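Local coordinates for ectonucleotide pyrophosphatase/phosphodiesterase family member 5 (Mus musculus, PDB 5VEO), which probably hydrolyses phosphodiester bonds in a restricted range of nucleotide substrates, using zinc ions bound in an alkaline phosphatase-like active site, at residues 18-24 with 219-225; 46-52 with 350-356; 343-349 with 382-386. The protein carries 1 engineered substitution. All blocks are in the same frame, centred on the assembly; numbering follows the deposited sequence.

Contact 1: residues 18-24 with 219-225; sequences VVSFDGF and LIVTSDH. With ZN (zinc ion), chain E; AMP (adenosine monophosphate), chain Q.
One zinc centre of the active site lies where two neighbouring parallel strands run out, Asp-22 following one strand, Asp-224 and His-225 the other. The zinc ion is held by Asp-22 OD1 at 1.9 Å, Asp-224 OD2 at 2.0 Å and His-225 NE2 at 2.1 Å, and O3P of the bound AMP supplies a fourth ligand, an oxygen, at 1.8 Å. The two carboxylate planes are turned 90° apart, while the phosphate oxygen meets the His-225 ring at its edge, in plane. Asp-224 uses its other oxygen, OD1, to accept a bond from Gly-23 N (2.9 Å), which, with the zinc bond, would restrain the carboxylate; Tyr-172 OH bonds Asp-22 OD2. This is the alkaline phosphatase-type plan, metal ligands carried on loops at the C-terminal strand ends of a central sheet. Here the loop after strand 16-21 makes a type II turn from Phe-21 to Phe-24, with Gly-23 at positive phi (73°). Ser-223 clasps that turn: with OG anti to its own N (chi1 -172°), it donates to Phe-21 O at 2.6 Å and accepts from Phe-24 N at 2.9 Å. Behind the turn, where Val-19 N bonds Ile-220 O, Val-19 CG2 packs on Leu-219 CD1 at 3.6 Å, and Val-221 CG1 meets the edge of the Phe-21 ring, all on the face covered by helix 190-210.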
loop_
_atom_site.group_PDB
_atom_site.type_symbol
_atom_site.label_atom_id
_atom_site.label_comp_id
_atom_site.label_asym_id
_atom_site.label_seq_id
_atom_site.Cartn_x
_atom_site.Cartn_y
_atom_site.Cartn_z
ATOM N N VAL A 18 -12.793 -1.920 4.847
ATOM C CA VAL A 18 -11.477 -2.338 4.359
ATOM C C VAL A 18 -10.471 -2.036 5.452
ATOM O O VAL A 18 -10.354 -0.887 5.915
ATOM C CB VAL A 18 -11.093 -1.626 3.055
ATOM C CG1 VAL A 18 -9.703 -2.106 2.553
ATOM C CG2 VAL A 18 -12.151 -1.828 1.992
ATOM N N VAL A 19 -9.734 -3.065 5.857
ATOM C CA VAL A 19 -8.696 -2.948 6.863
ATOM C C VAL A 19 -7.362 -3.208 6.196
ATOM O O VAL A 19 -7.207 -4.229 5.520
ATOM C CB VAL A 19 -8.906 -3.942 8.013
ATOM C CG1 VAL A 19 -7.814 -3.767 9.047
ATOM C CG2 VAL A 19 -10.281 -3.755 8.611
ATOM N N SER A 20 -6.389 -2.314 6.420
ATOM C CA SER A 20 -5.006 -2.539 5.993
ATOM C C SER A 20 -4.122 -2.626 7.230
ATOM O O SER A 20 -4.007 -1.655 7.992
ATOM C CB SER A 20 -4.486 -1.441 5.070
ATOM O OG SER A 20 -3.128 -1.672 4.787
ATOM N N PHE A 21 -3.547 -3.809 7.450
ATOM C CA PHE A 21 -2.445 -3.980 8.386
ATOM C C PHE A 21 -1.188 -3.807 7.568
ATOM O O PHE A 21 -0.839 -4.682 6.770
ATOM C CB PHE A 21 -2.469 -5.341 9.071
ATOM C CG PHE A 21 -3.604 -5.517 10.020
ATOM C CD1 PHE A 21 -3.614 -4.834 11.222
ATOM C CD2 PHE A 21 -4.639 -6.394 9.741
ATOM C CE1 PHE A 21 -4.631 -4.989 12.102
ATOM C CE2 PHE A 21 -5.679 -6.556 10.648
ATOM C CZ PHE A 21 -5.668 -5.858 11.821
ATOM N N ASP A 22 -0.529 -2.674 7.739
ATOM C CA ASP A 22 0.560 -2.321 6.844
ATOM C C ASP A 22 1.656 -3.397 6.873
ATOM O O ASP A 22 2.087 -3.832 7.946
ATOM C CB ASP A 22 1.125 -0.960 7.252
ATOM C CG ASP A 22 1.965 -0.328 6.154
ATOM O OD1 ASP A 22 2.892 -1.031 5.674
ATOM O OD2 ASP A 22 1.676 0.827 5.744
ATOM N N GLY A 23 2.121 -3.809 5.698
ATOM C CA GLY A 23 3.278 -4.699 5.605
ATOM C C GLY A 23 3.017 -6.130 6.017
ATOM O O GLY A 23 3.933 -6.823 6.484
ATOM N N PHE A 24 1.788 -6.602 5.846
ATOM C CA PHE A 24 1.417 -7.952 6.262
ATOM C C PHE A 24 1.624 -8.865 5.058
ATOM O O PHE A 24 0.755 -9.029 4.194
ATOM C CB PHE A 24 -0.010 -8.000 6.796
ATOM C CG PHE A 24 -0.293 -9.203 7.658
ATOM C CD1 PHE A 24 -0.299 -10.492 7.122
ATOM C CD2 PHE A 24 -0.516 -9.056 9.020
ATOM C CE1 PHE A 24 -0.553 -11.596 7.934
ATOM C CE2 PHE A 24 -0.784 -10.163 9.829
ATOM C CZ PHE A 24 -0.803 -11.434 9.278
ATOM N N LEU A 219 -16.303 -7.383 5.592
ATOM C CA LEU A 219 -14.990 -7.056 6.133
ATOM C C LEU A 219 -13.915 -7.591 5.192
ATOM O O LEU A 219 -13.869 -8.791 4.926
ATOM C CB LEU A 219 -14.823 -7.660 7.525
ATOM C CG LEU A 219 -13.446 -7.595 8.167
ATOM C CD1 LEU A 219 -13.030 -6.139 8.376
ATOM C CD2 LEU A 219 -13.441 -8.342 9.470
ATOM N N ILE A 220 -13.059 -6.708 4.700
ATOM C CA ILE A 220 -11.977 -7.079 3.796
ATOM C C ILE A 220 -10.697 -6.727 4.527
ATOM O O ILE A 220 -10.507 -5.573 4.913
ATOM C CB ILE A 220 -12.085 -6.350 2.448
ATOM C CG1 ILE A 220 -13.399 -6.746 1.741
ATOM C CG2 ILE A 220 -10.838 -6.613 1.586
ATOM C CD1 ILE A 220 -13.715 -5.958 0.528
ATOM N N VAL A 221 -9.834 -7.724 4.748
ATOM C CA VAL A 221 -8.592 -7.537 5.484
ATOM C C VAL A 221 -7.449 -7.745 4.499
ATOM O O VAL A 221 -7.298 -8.837 3.933
ATOM C CB VAL A 221 -8.472 -8.499 6.676
ATOM C CG1 VAL A 221 -7.141 -8.288 7.406
ATOM C CG2 VAL A 221 -9.656 -8.315 7.624
ATOM N N THR A 222 -6.639 -6.720 4.294
ATOM C CA THR A 222 -5.558 -6.839 3.328
ATOM C C THR A 222 -4.389 -5.973 3.785
ATOM O O THR A 222 -4.257 -5.658 4.974
ATOM C CB THR A 222 -6.098 -6.538 1.911
ATOM O OG1 THR A 222 -5.110 -6.874 0.925
ATOM C CG2 THR A 222 -6.543 -5.095 1.739
ATOM N N SER A 223 -3.502 -5.658 2.856
ATOM C CA SER A 223 -2.303 -4.893 3.154
ATOM C C SER A 223 -1.790 -4.292 1.853
ATOM O O SER A 223 -2.329 -4.539 0.764
ATOM C CB SER A 223 -1.260 -5.783 3.826
ATOM O OG SER A 223 -0.154 -5.053 4.297
ATOM N N ASP A 224 -0.758 -3.473 1.989
ATOM C CA ASP A 224 -0.147 -2.800 0.855
ATOM C C ASP A 224 0.982 -3.596 0.206
ATOM O O ASP A 224 1.227 -3.423 -0.986
ATOM C CB ASP A 224 0.356 -1.408 1.259
ATOM C CG ASP A 224 1.220 -1.378 2.519
ATOM O OD1 ASP A 224 1.311 -2.358 3.308
ATOM O OD2 ASP A 224 1.838 -0.291 2.729
ATOM N N HIS A 225 1.670 -4.443 0.962
ATOM C CA HIS A 225 2.853 -5.164 0.477
ATOM C C HIS A 225 3.357 -6.077 1.584
ATOM O O HIS A 225 2.844 -6.050 2.721
ATOM C CB HIS A 225 3.981 -4.190 0.092
ATOM C CG HIS A 225 4.341 -3.297 1.229
ATOM N ND1 HIS A 225 5.034 -3.744 2.339
ATOM C CD2 HIS A 225 3.952 -2.031 1.513
ATOM C CE1 HIS A 225 5.062 -2.781 3.248
ATOM N NE2 HIS A 225 4.424 -1.729 2.763
HETATM ZN ZN ZN E . 3.429 -0.361 3.936
HETATM P P AMP Q . 5.640 2.113 4.084
HETATM O O1P AMP Q . 5.851 2.465 2.642
HETATM O O2P AMP Q . 6.961 1.766 4.782
HETATM O O3P AMP Q . 4.613 1.002 4.287
HETATM O "O5'" AMP Q . 5.048 3.394 4.838
HETATM C "C5'" AMP Q . 4.280 3.202 6.036
HETATM C "C4'" AMP Q . 4.474 4.286 7.059
HETATM O "O4'" AMP Q . 3.763 5.440 6.631
HETATM C "C3'" AMP Q . 3.889 3.935 8.429
HETATM O "O3'" AMP Q . 4.921 3.660 9.351
HETATM C "C2'" AMP Q . 3.115 5.185 8.860
HETATM O "O2'" AMP Q . 3.437 5.674 10.133
HETATM C "C1'" AMP Q . 3.445 6.192 7.776
HETATM N N9 AMP Q . 2.339 7.067 7.457
HETATM C C8 AMP Q . 1.150 6.732 6.928
HETATM N N7 AMP Q . 0.395 7.845 6.759
HETATM C C5 AMP Q . 1.150 8.889 7.190
HETATM C C6 AMP Q . 0.989 10.354 7.293
HETATM N N6 AMP Q . -0.158 10.932 6.894
HETATM N N1 AMP Q . 2.006 11.080 7.789
HETATM C C2 AMP Q . 3.167 10.532 8.192
HETATM N N3 AMP Q . 3.401 9.211 8.126
HETATM C C4 AMP Q . 2.424 8.373 7.651
#

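Contact 2: residues 46-52 with 350-356; sequences HVNQVTN and TKEAMNS. With NAG (2-acetamido-2-deoxy-beta-D-glucopyranose), chain G; EDO (1,2-ethanediol), chain K.
A chi1 of -79° sets the amide of Asn-48 anti to its carbonyl carbon, and Glu-352, extended at chi1 but bent at chi2 (58°), folds its carboxylate back to meet it. Asn-48 ND2 donates to Glu-352 OE1 at 2.9 Å; the oxygen lies in the amide plane, yet the donor comes from above the carboxylate, the two planes being 72° apart. Both chains turn a corner at this pair, so the parallel ladder is interrupted in step: Lys-351 N to His-46 O precedes the corner, and at it Asn-48 N bonds Lys-351 O and Gln-49 N bonds Glu-352 O (2.8 Å). Pairing then resumes through Met-354 N to Gln-49 O and Thr-51 N to Met-354 O. On the buried face Met-354 CG touches both Val-47 CG1 (3.8 Å) and Val-50 CG2 (3.9 Å), with Phe-338 of strand 338-341 beside all three. Across the sheet from them, Asn-355 ND2 is joined covalently to C1 of an N-acetylglucosamine at 1.5 Å, and a water links Asn-355 OD1 with Thr-51 OG1. The chemistry thus places Met-354 with the valines on one face and the glycan-bearing Asn-355 with Thr-51 on the other, while the Asn-48 to Glu-352 bond ties the two chains at the corner.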
loop_
_atom_site.group_PDB
_atom_site.type_symbol
_atom_site.label_atom_id
_atom_site.label_comp_id
_atom_site.label_asym_id
_atom_site.label_seq_id
_atom_site.Cartn_x
_atom_site.Cartn_y
_atom_site.Cartn_z
ATOM N N HIS A 46 -10.226 -16.244 0.925
ATOM C CA HIS A 46 -8.787 -16.062 1.097
ATOM C C HIS A 46 -8.154 -16.171 -0.281
ATOM O O HIS A 46 -8.497 -17.081 -1.031
ATOM C CB HIS A 46 -8.247 -17.134 2.061
ATOM C CG HIS A 46 -6.764 -17.113 2.294
ATOM N ND1 HIS A 46 -6.068 -18.265 2.592
ATOM C CD2 HIS A 46 -5.850 -16.108 2.298
ATOM C CE1 HIS A 46 -4.789 -17.974 2.765
ATOM N NE2 HIS A 46 -4.630 -16.673 2.605
ATOM N N VAL A 47 -7.288 -15.223 -0.639
ATOM C CA VAL A 47 -6.572 -15.250 -1.910
ATOM C C VAL A 47 -5.092 -15.454 -1.602
ATOM O O VAL A 47 -4.492 -14.652 -0.885
ATOM C CB VAL A 47 -6.794 -13.965 -2.722
ATOM C CG1 VAL A 47 -5.962 -14.001 -4.001
ATOM C CG2 VAL A 47 -8.293 -13.793 -3.067
ATOM N N ASN A 48 -4.489 -16.515 -2.164
ATOM C CA ASN A 48 -3.091 -16.815 -1.843
ATOM C C ASN A 48 -2.126 -15.728 -2.316
ATOM O O ASN A 48 -1.231 -15.314 -1.563
ATOM C CB ASN A 48 -2.673 -18.147 -2.467
ATOM C CG ASN A 48 -3.160 -19.339 -1.692
ATOM O OD1 ASN A 48 -3.463 -19.257 -0.500
ATOM N ND2 ASN A 48 -3.165 -20.500 -2.361
ATOM N N GLN A 49 -2.218 -15.332 -3.591
ATOM C CA GLN A 49 -1.203 -14.497 -4.241
ATOM C C GLN A 49 -1.858 -13.269 -4.860
ATOM O O GLN A 49 -2.448 -13.338 -5.941
ATOM C CB GLN A 49 -0.422 -15.279 -5.291
ATOM C CG GLN A 49 0.572 -16.233 -4.665
ATOM C CD GLN A 49 1.704 -15.516 -3.910
ATOM O OE1 GLN A 49 2.523 -14.820 -4.499
ATOM N NE2 GLN A 49 1.725 -15.664 -2.606
ATOM N N VAL A 50 -1.685 -12.151 -4.168
ATOM C CA VAL A 50 -2.155 -10.839 -4.594
ATOM C C VAL A 50 -0.989 -10.113 -5.216
ATOM O O VAL A 50 -0.008 -9.793 -4.527
ATOM C CB VAL A 50 -2.687 -10.028 -3.412
ATOM C CG1 VAL A 50 -3.111 -8.606 -3.872
ATOM C CG2 VAL A 50 -3.794 -10.781 -2.704
ATOM N N THR A 51 -1.074 -9.864 -6.507
ATOM C CA THR A 51 -0.073 -9.032 -7.153
ATOM C C THR A 51 -0.450 -7.579 -6.925
ATOM O O THR A 51 -1.463 -7.095 -7.459
ATOM C CB THR A 51 0.026 -9.335 -8.640
ATOM O OG1 THR A 51 0.432 -10.684 -8.811
ATOM C CG2 THR A 51 1.045 -8.437 -9.277
ATOM N N ASN A 52 0.352 -6.899 -6.118
ATOM C CA ASN A 52 0.160 -5.489 -5.812
ATOM C C ASN A 52 0.875 -4.669 -6.886
ATOM O O ASN A 52 1.130 -5.175 -7.985
ATOM C CB ASN A 52 0.604 -5.213 -4.364
ATOM C CG ASN A 52 2.059 -5.633 -4.072
ATOM O OD1 ASN A 52 2.676 -6.423 -4.808
ATOM N ND2 ASN A 52 2.599 -5.123 -2.955
ATOM N N THR A 350 -11.061 -20.642 -0.993
ATOM C CA THR A 350 -9.708 -20.184 -1.280
ATOM C C THR A 350 -9.525 -20.060 -2.779
ATOM O O THR A 350 -9.816 -20.995 -3.533
ATOM C CB THR A 350 -8.656 -21.123 -0.702
ATOM O OG1 THR A 350 -8.889 -21.277 0.693
ATOM C CG2 THR A 350 -7.241 -20.549 -0.908
ATOM N N LYS A 351 -9.008 -18.916 -3.186
ATOM C CA LYS A 351 -8.701 -18.572 -4.558
ATOM C C LYS A 351 -7.192 -18.382 -4.701
ATOM O O LYS A 351 -6.541 -17.842 -3.802
ATOM C CB LYS A 351 -9.452 -17.289 -4.912
ATOM C CG LYS A 351 -9.177 -16.744 -6.239
ATOM C CD LYS A 351 -10.141 -15.634 -6.497
ATOM C CE LYS A 351 -9.688 -14.834 -7.641
ATOM N NZ LYS A 351 -10.113 -15.401 -8.909
ATOM N N GLU A 352 -6.627 -18.780 -5.847
ATOM C CA GLU A 352 -5.171 -18.740 -5.956
ATOM C C GLU A 352 -4.628 -17.313 -6.077
ATOM O O GLU A 352 -3.646 -16.977 -5.408
ATOM C CB GLU A 352 -4.686 -19.591 -7.120
ATOM C CG GLU A 352 -3.184 -19.516 -7.336
ATOM C CD GLU A 352 -2.350 -19.932 -6.115
ATOM O OE1 GLU A 352 -2.855 -20.671 -5.232
ATOM O OE2 GLU A 352 -1.165 -19.526 -6.062
ATOM N N ALA A 353 -5.227 -16.465 -6.929
ATOM C CA ALA A 353 -4.575 -15.202 -7.276
ATOM C C ALA A 353 -5.553 -14.082 -7.602
ATOM O O ALA A 353 -6.672 -14.315 -8.065
ATOM C CB ALA A 353 -3.644 -15.381 -8.482
ATOM N N MET A 354 -5.079 -12.854 -7.401
ATOM C CA MET A 354 -5.808 -11.671 -7.825
ATOM C C MET A 354 -4.799 -10.550 -8.018
ATOM O O MET A 354 -3.661 -10.632 -7.553
ATOM C CB MET A 354 -6.881 -11.295 -6.805
ATOM C CG MET A 354 -6.372 -10.542 -5.607
ATOM S SD MET A 354 -7.662 -10.093 -4.379
ATOM C CE MET A 354 -8.564 -8.759 -5.122
ATOM N N ASN A 355 -5.216 -9.511 -8.730
ATOM C CA ASN A 355 -4.467 -8.266 -8.798
ATOM C C ASN A 355 -5.075 -7.262 -7.827
ATOM O O ASN A 355 -6.301 -7.155 -7.728
ATOM C CB ASN A 355 -4.508 -7.700 -10.213
ATOM C CG ASN A 355 -3.804 -8.594 -11.222
ATOM O OD1 ASN A 355 -2.710 -9.089 -10.963
ATOM N ND2 ASN A 355 -4.433 -8.793 -12.369
ATOM N N SER A 356 -4.228 -6.507 -7.129
ATOM C CA SER A 356 -4.780 -5.556 -6.175
ATOM C C SER A 356 -5.543 -4.434 -6.868
ATOM O O SER A 356 -6.368 -3.787 -6.222
ATOM C CB SER A 356 -3.685 -4.971 -5.292
ATOM O OG SER A 356 -2.871 -4.099 -6.024
HETATM C C1 NAG G . -3.944 -9.551 -13.505
HETATM C C2 NAG G . -4.745 -10.817 -13.911
HETATM C C3 NAG G . -4.244 -11.385 -15.238
HETATM C C4 NAG G . -4.182 -10.303 -16.304
HETATM C C5 NAG G . -3.330 -9.147 -15.807
HETATM C C6 NAG G . -3.226 -8.031 -16.814
HETATM C C7 NAG G . -5.710 -12.075 -12.047
HETATM C C8 NAG G . -5.488 -13.166 -11.049
HETATM N N2 NAG G . -4.695 -11.838 -12.881
HETATM O O3 NAG G . -5.130 -12.414 -15.664
HETATM O O4 NAG G . -3.609 -10.815 -17.501
HETATM O O5 NAG G . -3.923 -8.600 -14.623
HETATM O O6 NAG G . -4.420 -7.260 -16.849
HETATM O O7 NAG G . -6.753 -11.392 -12.063
HETATM C C1 EDO K . -1.115 -5.366 -10.285
HETATM O O1 EDO K . -2.291 -5.099 -9.475
HETATM C C2 EDO K . -1.423 -5.940 -11.681
HETATM O O2 EDO K . -0.192 -6.190 -12.419
HETATM O O HOH W 1 -0.504 -10.810 -11.904
#

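Contact 3: residues 343-349 with 382-386; sequences PAFRKNF and QDLLS
The guanidinium of Arg-346 has Asp-383 O at its edge and Phe-349 over one face. Phe-349 CD1 lies 3.5 Å above the guanidinium plane, over its centre, whereas Arg-346 NH1 stands over the rim of the phenyl ring. Leu-384 CD2 touches the edge of that ring, 4.1 Å from Phe-349 CE2. A second ring, Phe-345, has Leu-384 O at its own edge, 3.5 Å from Phe-345 CD2, and Leu-385 CD2 approaching obliquely. Arg-346 bends at chi3 (74°), which swings NH1 round to donate to Asp-383 O at 2.8 Å, in the carbonyl plane. The orientation of the guanidinium is therefore set by a bond at its edge and a ring over one face. Asp-383 OD2 stays 5.4 Å from Arg-346 NH1, and OD1 forms a salt bridge with Lys-351. Two backbone bonds tie the segments around the single bridge of Phe-345 with Leu-385: Arg-346 N to Leu-384 O at 3.0 Å, nearly straight, and Ser-386 N to Ala-344 O at 2.9 Å, the latter from above the carbonyl plane. The modelled C-terminal tail is thus laid against the connection between strands 338-341 and 349-355, with Phe-345 and Leu-385 on helix 359-366 and Phe-345, Phe-349 and Leu-384 on Val-45 of strand 45-51.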
loop_
_atom_site.group_PDB
_atom_site.type_symbol
_atom_site.label_atom_id
_atom_site.label_comp_id
_atom_site.label_asym_id
_atom_site.label_seq_id
_atom_site.Cartn_x
_atom_site.Cartn_y
_atom_site.Cartn_z
ATOM N N PRO A 343 -21.724 -10.899 4.215
ATOM C CA PRO A 343 -22.896 -11.463 3.535
ATOM C C PRO A 343 -22.716 -11.591 2.033
ATOM O O PRO A 343 -23.327 -12.475 1.419
ATOM C CB PRO A 343 -24.018 -10.485 3.910
ATOM C CG PRO A 343 -23.336 -9.244 4.339
ATOM C CD PRO A 343 -22.020 -9.644 4.924
ATOM N N ALA A 344 -21.869 -10.769 1.422
ATOM C CA ALA A 344 -21.623 -10.849 -0.010
ATOM C C ALA A 344 -20.550 -11.868 -0.392
ATOM O O ALA A 344 -20.386 -12.147 -1.587
ATOM C CB ALA A 344 -21.206 -9.480 -0.552
ATOM N N PHE A 345 -19.838 -12.428 0.575
ATOM C CA PHE A 345 -18.691 -13.287 0.299
ATOM C C PHE A 345 -18.992 -14.761 0.554
ATOM O O PHE A 345 -19.775 -15.117 1.439
ATOM C CB PHE A 345 -17.501 -12.841 1.148
ATOM C CG PHE A 345 -16.809 -11.631 0.608
ATOM C CD1 PHE A 345 -16.938 -10.395 1.224
ATOM C CD2 PHE A 345 -16.044 -11.724 -0.542
ATOM C CE1 PHE A 345 -16.290 -9.286 0.714
ATOM C CE2 PHE A 345 -15.405 -10.618 -1.059
ATOM C CZ PHE A 345 -15.539 -9.385 -0.425
ATOM N N ARG A 346 -18.360 -15.621 -0.240
ATOM C CA ARG A 346 -18.450 -17.050 -0.003
ATOM C C ARG A 346 -17.835 -17.410 1.341
ATOM O O ARG A 346 -17.176 -16.600 1.995
ATOM C CB ARG A 346 -17.762 -17.812 -1.127
ATOM C CG ARG A 346 -18.480 -17.643 -2.429
ATOM C CD ARG A 346 -17.640 -18.090 -3.591
ATOM N NE ARG A 346 -17.548 -19.529 -3.670
ATOM C CZ ARG A 346 -17.050 -20.191 -4.711
ATOM N NH1 ARG A 346 -16.595 -19.522 -5.762
ATOM N NH2 ARG A 346 -17.036 -21.527 -4.702
ATOM N N LYS A 347 -18.060 -18.654 1.752
ATOM C CA LYS A 347 -17.573 -19.156 3.030
ATOM C C LYS A 347 -16.642 -20.336 2.815
ATOM O O LYS A 347 -16.967 -21.263 2.060
ATOM C CB LYS A 347 -18.734 -19.575 3.923
ATOM C CG LYS A 347 -19.623 -18.416 4.338
ATOM C CD LYS A 347 -20.742 -18.923 5.247
ATOM C CE LYS A 347 -20.595 -18.457 6.693
ATOM N NZ LYS A 347 -19.791 -19.444 7.494
ATOM N N ASN A 348 -15.511 -20.322 3.510
ATOM C CA ASN A 348 -14.498 -21.376 3.457
ATOM C C ASN A 348 -13.952 -21.593 2.042
ATOM O O ASN A 348 -13.730 -22.730 1.612
ATOM C CB ASN A 348 -15.046 -22.690 4.029
ATOM C CG ASN A 348 -13.954 -23.600 4.502
ATOM O OD1 ASN A 348 -12.882 -23.137 4.911
ATOM N ND2 ASN A 348 -14.192 -24.909 4.438
ATOM N N PHE A 349 -13.695 -20.499 1.330
ATOM C CA PHE A 349 -13.296 -20.525 -0.070
ATOM C C PHE A 349 -11.897 -19.945 -0.230
ATOM O O PHE A 349 -11.594 -18.868 0.310
ATOM C CB PHE A 349 -14.277 -19.733 -0.933
ATOM C CG PHE A 349 -13.879 -19.641 -2.380
ATOM C CD1 PHE A 349 -13.880 -20.776 -3.193
ATOM C CD2 PHE A 349 -13.498 -18.434 -2.937
ATOM C CE1 PHE A 349 -13.524 -20.688 -4.532
ATOM C CE2 PHE A 349 -13.156 -18.342 -4.270
ATOM C CZ PHE A 349 -13.144 -19.482 -5.067
ATOM N N GLN A 382 -15.113 -11.975 -9.401
ATOM C CA GLN A 382 -16.515 -12.304 -9.152
ATOM C C GLN A 382 -16.672 -13.634 -8.419
ATOM O O GLN A 382 -17.650 -13.814 -7.687
ATOM C CB GLN A 382 -17.299 -12.317 -10.467
ATOM C CG GLN A 382 -16.847 -13.352 -11.463
ATOM C CD GLN A 382 -17.702 -13.357 -12.719
ATOM O OE1 GLN A 382 -18.857 -12.932 -12.697
ATOM N NE2 GLN A 382 -17.134 -13.830 -13.822
ATOM N N ASP A 383 -15.714 -14.560 -8.559
ATOM C CA ASP A 383 -15.859 -15.850 -7.886
ATOM C C ASP A 383 -15.657 -15.783 -6.376
ATOM O O ASP A 383 -15.894 -16.787 -5.699
ATOM C CB ASP A 383 -14.910 -16.905 -8.476
ATOM C CG ASP A 383 -13.457 -16.455 -8.540
ATOM O OD1 ASP A 383 -13.163 -15.247 -8.511
ATOM O OD2 ASP A 383 -12.585 -17.340 -8.667
ATOM N N LEU A 384 -15.250 -14.630 -5.821
ATOM C CA LEU A 384 -15.234 -14.486 -4.372
ATOM C C LEU A 384 -16.631 -14.320 -3.779
ATOM O O LEU A 384 -16.803 -14.502 -2.570
ATOM C CB LEU A 384 -14.383 -13.277 -3.976
ATOM C CG LEU A 384 -12.912 -13.359 -4.336
ATOM C CD1 LEU A 384 -12.238 -11.995 -4.087
ATOM C CD2 LEU A 384 -12.233 -14.464 -3.527
ATOM N N LEU A 385 -17.616 -13.984 -4.604
ATOM C CA LEU A 385 -18.917 -13.542 -4.118
ATOM C C LEU A 385 -19.904 -14.700 -4.024
ATOM O O LEU A 385 -19.888 -15.622 -4.849
ATOM C CB LEU A 385 -19.468 -12.450 -5.038
ATOM C CG LEU A 385 -18.610 -11.175 -5.119
ATOM C CD1 LEU A 385 -19.249 -10.121 -5.985
ATOM C CD2 LEU A 385 -18.354 -10.614 -3.732
ATOM N N SER A 386 -20.742 -14.654 -2.990
ATOM C CA SER A 386 -21.786 -15.670 -2.784
ATOM C C SER A 386 -22.875 -15.556 -3.842
ATOM O O SER A 386 -23.133 -14.460 -4.342
ATOM C CB SER A 386 -22.385 -15.530 -1.387
ATOM O OG SER A 386 -22.824 -14.196 -1.158
HETATM O O HOH W 2 -22.574 -11.680 -3.317
#

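Contacts 1 and 2 belong to one mixed sheet, separated in it by strand 338-341, and their centres are 13 Å apart. They join directly near the zinc ion of contact 1: Asn-52 ND2 lies 2.9 Å from Asp-224 O, a probable hydrogen bond, so contact 2 reaches the second shell of the metal site, the Asn-52 side chain lying about 8 Å from a zinc ion. Contact 3 lies at the far end of the same strands, its centre about 18 Å from that of contact 1, meeting it through Phe-345 CE1 and Ile-220 CG1 (4.0 Å). It meets contact 2 at more points, by the salt bridge from Lys-351 NZ to Asp-383 OD1 (3.1 Å) and by Leu-384 packing on Val-47.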